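Local coordinates for protein enoyl-CoA hydratase/isomerase (Mycobacterium avium, PDB 3P5M) that probably acts on enoyl-coenzyme A thioesters as a hydratase or isomerase of the crotonase superfamily, at residues C114-A119 against T188-S193; V54-A59 against R86-L91. One frame throughout, in Å; residues are numbered along the deposited sequence.

Interaction 1. Residues C114-A119 against T188-S193; sequences CDLVVA and TDVLRS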
loop_
_atom_site.group_PDB
_atom_site.type_symbol
_atom_site.label_atom_id
_atom_site.label_comp_id
_atom_site.label_asym_id
_atom_site.label_seq_id
_atom_site.Cartn_x
_atom_site.Cartn_y
_atom_site.Cartn_z
ATOM N N CYS B 114 10.749 0.363 23.967
ATOM C CA CYS B 114 9.719 -0.511 24.533
ATOM C C CYS B 114 9.453 -1.731 23.653
ATOM O O CYS B 114 9.731 -1.725 22.456
ATOM C CB CYS B 114 8.424 0.272 24.779
ATOM S SG CYS B 114 8.675 1.650 25.904
ATOM N N ASP B 115 8.916 -2.776 24.258
ATOM C CA ASP B 115 8.564 -3.990 23.513
ATOM C C ASP B 115 7.420 -3.851 22.526
ATOM O O ASP B 115 7.453 -4.443 21.476
ATOM C CB ASP B 115 8.289 -5.107 24.495
ATOM C CG ASP B 115 9.429 -5.263 25.448
ATOM O OD1 ASP B 115 10.506 -5.630 24.938
ATOM O OD2 ASP B 115 9.259 -4.983 26.643
ATOM N N LEU B 116 6.414 -3.069 22.872
ATOM C CA LEU B 116 5.285 -2.814 21.991
ATOM C C LEU B 116 5.024 -1.340 22.103
ATOM O O LEU B 116 5.245 -0.770 23.168
ATOM C CB LEU B 116 4.061 -3.602 22.465
ATOM C CG LEU B 116 4.201 -5.127 22.564
ATOM C CD1 LEU B 116 2.996 -5.715 23.263
ATOM C CD2 LEU B 116 4.406 -5.772 21.159
ATOM N N VAL B 117 4.604 -0.712 21.009
ATOM C CA VAL B 117 4.227 0.717 21.011
ATOM C C VAL B 117 2.840 0.793 20.401
ATOM O O VAL B 117 2.611 0.244 19.320
ATOM C CB VAL B 117 5.198 1.579 20.164
ATOM C CG1 VAL B 117 4.675 3.039 20.019
ATOM C CG2 VAL B 117 6.632 1.539 20.787
ATOM N N VAL B 118 1.920 1.442 21.107
ATOM C CA VAL B 118 0.548 1.649 20.630
ATOM C C VAL B 118 0.397 3.145 20.366
ATOM O O VAL B 118 0.416 3.975 21.294
ATOM C CB VAL B 118 -0.524 1.144 21.663
ATOM C CG1 VAL B 118 -1.930 1.324 21.094
ATOM C CG2 VAL B 118 -0.312 -0.359 22.057
ATOM N N ALA B 119 0.310 3.487 19.095
ATOM C CA ALA B 119 0.392 4.876 18.677
ATOM C C ALA B 119 -0.995 5.406 18.328
ATOM O O ALA B 119 -1.749 4.749 17.597
ATOM C CB ALA B 119 1.360 5.018 17.463
ATOM N N THR B 188 -5.927 -0.235 26.067
ATOM C CA THR B 188 -6.492 -1.035 27.167
ATOM C C THR B 188 -6.496 -2.514 26.785
ATOM O O THR B 188 -6.068 -3.360 27.584
ATOM C CB THR B 188 -7.938 -0.592 27.554
ATOM O OG1 THR B 188 -7.917 0.781 27.939
ATOM C CG2 THR B 188 -8.490 -1.442 28.693
ATOM N N ASP B 189 -6.963 -2.821 25.572
ATOM C CA ASP B 189 -7.021 -4.216 25.131
ATOM C C ASP B 189 -5.653 -4.853 25.183
ATOM O O ASP B 189 -5.508 -5.916 25.762
ATOM C CB ASP B 189 -7.577 -4.343 23.729
ATOM C CG ASP B 189 -9.083 -4.091 23.655
ATOM O OD1 ASP B 189 -9.746 -3.880 24.690
ATOM O OD2 ASP B 189 -9.620 -4.097 22.523
ATOM N N VAL B 190 -4.649 -4.190 24.595
ATOM C CA VAL B 190 -3.279 -4.729 24.548
ATOM C C VAL B 190 -2.675 -4.851 25.977
ATOM O O VAL B 190 -2.074 -5.859 26.325
ATOM C CB VAL B 190 -2.406 -3.854 23.589
ATOM C CG1 VAL B 190 -0.877 -4.113 23.754
ATOM C CG2 VAL B 190 -2.836 -4.086 22.139
ATOM N N LEU B 191 -2.839 -3.822 26.803
ATOM C CA LEU B 191 -2.321 -3.881 28.156
ATOM C C LEU B 191 -2.988 -5.033 28.941
ATOM O O LEU B 191 -2.290 -5.857 29.569
ATOM C CB LEU B 191 -2.530 -2.548 28.856
ATOM C CG LEU B 191 -1.747 -2.282 30.142
ATOM C CD1 LEU B 191 -0.203 -2.253 29.898
ATOM C CD2 LEU B 191 -2.272 -0.968 30.793
ATOM N N ARG B 192 -4.314 -5.122 28.892
ATOM C CA ARG B 192 -4.986 -6.246 29.535
ATOM C C ARG B 192 -4.388 -7.592 29.101
ATOM O O ARG B 192 -4.051 -8.424 29.943
ATOM C CB ARG B 192 -6.519 -6.232 29.304
ATOM C CG ARG B 192 -7.237 -7.592 29.652
ATOM C CD ARG B 192 -8.647 -7.750 28.957
ATOM N NE ARG B 192 -8.598 -7.306 27.550
ATOM C CZ ARG B 192 -8.149 -8.034 26.522
ATOM N NH1 ARG B 192 -7.732 -9.294 26.705
ATOM N NH2 ARG B 192 -8.133 -7.502 25.302
ATOM N N SER B 193 -4.289 -7.815 27.805
ATOM C CA SER B 193 -3.875 -9.113 27.308
ATOM C C SER B 193 -2.405 -9.504 27.650
ATOM O O SER B 193 -2.119 -10.625 28.101
ATOM C CB SER B 193 -4.111 -9.205 25.820
ATOM O OG SER B 193 -3.325 -10.274 25.357
#
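V190 holds CG1 anti to its backbone N (chi1 165°), which sends this methyl from the helix surface toward the strand, where it meets L116 and V118. L116 is built to reach it: CD1 is swung outward, anti to CA (chi2 170°), and this extended branch ends 4.2 Å from V190 CG1. V118 supplies a shorter arm. It approaches V190 tip to tip, V118 CG2 lying 4.2 Å from V190 CG1. A single methyl therefore touches two strand residues, and the separations indicate easy van der Waals contact without squeezing. The backbones stay well apart, with 8.4 Å between V118 CA and V190 CA. Beta-branched valine suits the strand at 118, and leucine at 116 has the length needed to span the gap. L116 and V118, two residues apart, share one face of the strand, while V117 lies on the other and packs on V99 and I174. A helix laid on one face of a largely parallel sheet is consistent with the alpha/beta core of the crotonase fold. Backbone hydrogen bonds join strand 116-119 to A97 and V99 in strand 95-99 on one flank and to H176 on the other. Helix 183-195 thus covers this face of the main sheet, V194 and L187 extending the same apolar seam, and L116 also touches R155 of a second subunit.

Interaction 2. Residues V54-A59 against R86-L91; sequences VLLTGA and RAITSL
The strand bearing V54 and L56 passes the C-terminal end of the helix bearing I88, with L91 just beyond it, the nearest alpha carbons being V54 CA and I88 CA, 9.3 Å apart. Apolar side chains fill that interval in two pairs. In the closer one, V54 and L91 cross obliquely, V54 CG2 lying 3.7 Å from L91 CD2. L91 reaches so far because CG is anti to the backbone N (chi1 179°) and CD2 continues outward from there. Its backbone has just left helical angles, yet L91 N still donates to A87 O at 2.8 Å, so the final turn fixes where the side chain starts. Two residues further along the strand, L56 CD2 meets I88 CD1 at 4.3 Å, end methyl to end methyl, a looser touch. Leucine and isoleucine are long enough to bridge strand and helix here, whereas valine suffices at 54, opposite the long L91. Within the helix, buried T89 OG1 donates to R86 O at 3.0 Å. Strand 53-58, helix 74-90 and strand 95-99 form a beta-alpha-beta unit, and this contact seats the helix on its first strand. Since only methyl groups meet across it, the attachment rests on dispersion and the exclusion of water; backbone polar groups are paired elsewhere, the strand's with the strands beside it, and I88 O with K206 NZ.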
loop_
_atom_site.group_PDB
_atom_site.type_symbol
_atom_site.label_atom_id
_atom_site.label_comp_id
_atom_site.label_asym_id
_atom_site.label_seq_id
_atom_site.Cartn_x
_atom_site.Cartn_y
_atom_site.Cartn_z
ATOM N N VAL B 54 4.598 -3.161 32.195
ATOM C CA VAL B 54 4.794 -1.752 32.479
ATOM C C VAL B 54 4.160 -0.954 31.331
ATOM O O VAL B 54 4.360 -1.296 30.171
ATOM C CB VAL B 54 6.304 -1.442 32.592
ATOM C CG1 VAL B 54 6.534 0.043 32.713
ATOM C CG2 VAL B 54 6.929 -2.205 33.801
ATOM N N LEU B 55 3.379 0.083 31.670
ATOM C CA LEU B 55 2.809 0.984 30.675
ATOM C C LEU B 55 3.503 2.306 30.819
ATOM O O LEU B 55 3.592 2.847 31.928
ATOM C CB LEU B 55 1.302 1.187 30.897
ATOM C CG LEU B 55 0.586 2.270 30.057
ATOM C CD1 LEU B 55 0.644 2.023 28.541
ATOM C CD2 LEU B 55 -0.830 2.495 30.506
ATOM N N LEU B 56 3.996 2.821 29.701
ATOM C CA LEU B 56 4.650 4.111 29.627
ATOM C C LEU B 56 3.825 5.095 28.810
ATOM O O LEU B 56 3.552 4.857 27.647
ATOM C CB LEU B 56 6.009 3.939 28.947
ATOM C CG LEU B 56 7.045 5.024 29.122
ATOM C CD1 LEU B 56 7.225 5.282 30.615
ATOM C CD2 LEU B 56 8.384 4.590 28.468
ATOM N N THR B 57 3.426 6.202 29.422
ATOM C CA THR B 57 2.633 7.211 28.727
ATOM C C THR B 57 3.079 8.605 29.162
ATOM O O THR B 57 3.893 8.748 30.084
ATOM C CB THR B 57 1.098 7.134 29.044
ATOM O OG1 THR B 57 0.872 7.267 30.461
ATOM C CG2 THR B 57 0.447 5.853 28.494
ATOM N N GLY B 58 2.492 9.616 28.535
ATOM C CA GLY B 58 2.769 10.983 28.888
ATOM C C GLY B 58 1.521 11.795 29.155
ATOM O O GLY B 58 0.560 11.779 28.345
ATOM N N ALA B 59 1.541 12.527 30.267
ATOM C CA ALA B 59 0.441 13.456 30.593
ATOM C C ALA B 59 0.410 14.656 29.616
ATOM O O ALA B 59 1.452 15.046 29.071
ATOM C CB ALA B 59 0.535 13.927 32.080
ATOM N N ARG B 86 18.412 1.286 28.287
ATOM C CA ARG B 86 18.944 -0.011 28.665
ATOM C C ARG B 86 18.056 -0.734 29.679
ATOM O O ARG B 86 17.793 -1.907 29.500
ATOM C CB ARG B 86 20.398 0.060 29.135
ATOM C CG ARG B 86 20.949 -1.320 29.617
ATOM C CD ARG B 86 20.940 -2.471 28.544
ATOM N NE ARG B 86 22.029 -2.343 27.568
ATOM C CZ ARG B 86 22.338 -3.252 26.633
ATOM N NH1 ARG B 86 21.671 -4.406 26.539
ATOM N NH2 ARG B 86 23.338 -3.007 25.782
ATOM N N ALA B 87 17.587 -0.029 30.702
ATOM C CA ALA B 87 16.651 -0.593 31.693
ATOM C C ALA B 87 15.338 -1.142 31.106
ATOM O O ALA B 87 14.846 -2.216 31.517
ATOM C CB ALA B 87 16.362 0.448 32.775
ATOM N N ILE B 88 14.743 -0.414 30.164
ATOM C CA ILE B 88 13.543 -0.924 29.497
ATOM C C ILE B 88 13.867 -2.195 28.680
ATOM O O ILE B 88 13.166 -3.186 28.778
ATOM C CB ILE B 88 12.894 0.152 28.566
ATOM C CG1 ILE B 88 12.310 1.318 29.372
ATOM C CG2 ILE B 88 11.820 -0.463 27.745
ATOM C CD1 ILE B 88 12.242 2.682 28.564
ATOM N N THR B 89 14.918 -2.169 27.877
ATOM C CA THR B 89 15.224 -3.348 27.040
ATOM C C THR B 89 15.648 -4.569 27.889
ATOM O O THR B 89 15.498 -5.730 27.461
ATOM C CB THR B 89 16.325 -3.079 25.983
ATOM O OG1 THR B 89 17.537 -2.658 26.632
ATOM C CG2 THR B 89 15.906 -1.984 25.003
ATOM N N SER B 90 16.139 -4.297 29.099
ATOM C CA SER B 90 16.700 -5.322 29.947
ATOM C C SER B 90 15.714 -5.839 31.000
ATOM O O SER B 90 15.892 -6.956 31.481
ATOM C CB SER B 90 18.003 -4.816 30.609
ATOM O OG SER B 90 18.476 -5.786 31.535
ATOM N N LEU B 91 14.679 -5.055 31.348
ATOM C CA LEU B 91 13.618 -5.552 32.241
ATOM C C LEU B 91 13.023 -6.840 31.700
ATOM O O LEU B 91 12.554 -6.841 30.552
ATOM C CB LEU B 91 12.502 -4.509 32.428
ATOM C CG LEU B 91 11.301 -4.875 33.318
ATOM C CD1 LEU B 91 11.644 -4.844 34.782
ATOM C CD2 LEU B 91 10.171 -3.927 33.098
#

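From the N terminus, strand 53-58 is the first of the four elements to be reached, and interaction 2 closes a loop of 26 intervening residues when the end of helix 74-90 returns to it. Only after that does the chain enter strand 116-119, whose much longer loop is closed by helix 183-195 in interaction 1; the two are in series and neither nests nor crosses. They lie on opposite faces of one six-stranded sheet, their centres 12 Å apart. Contact between them is direct: C114 packs against I88 and L56 on one side, L191 against L55 on the other. K206 also serves both, bonding to D115 and to I88 O.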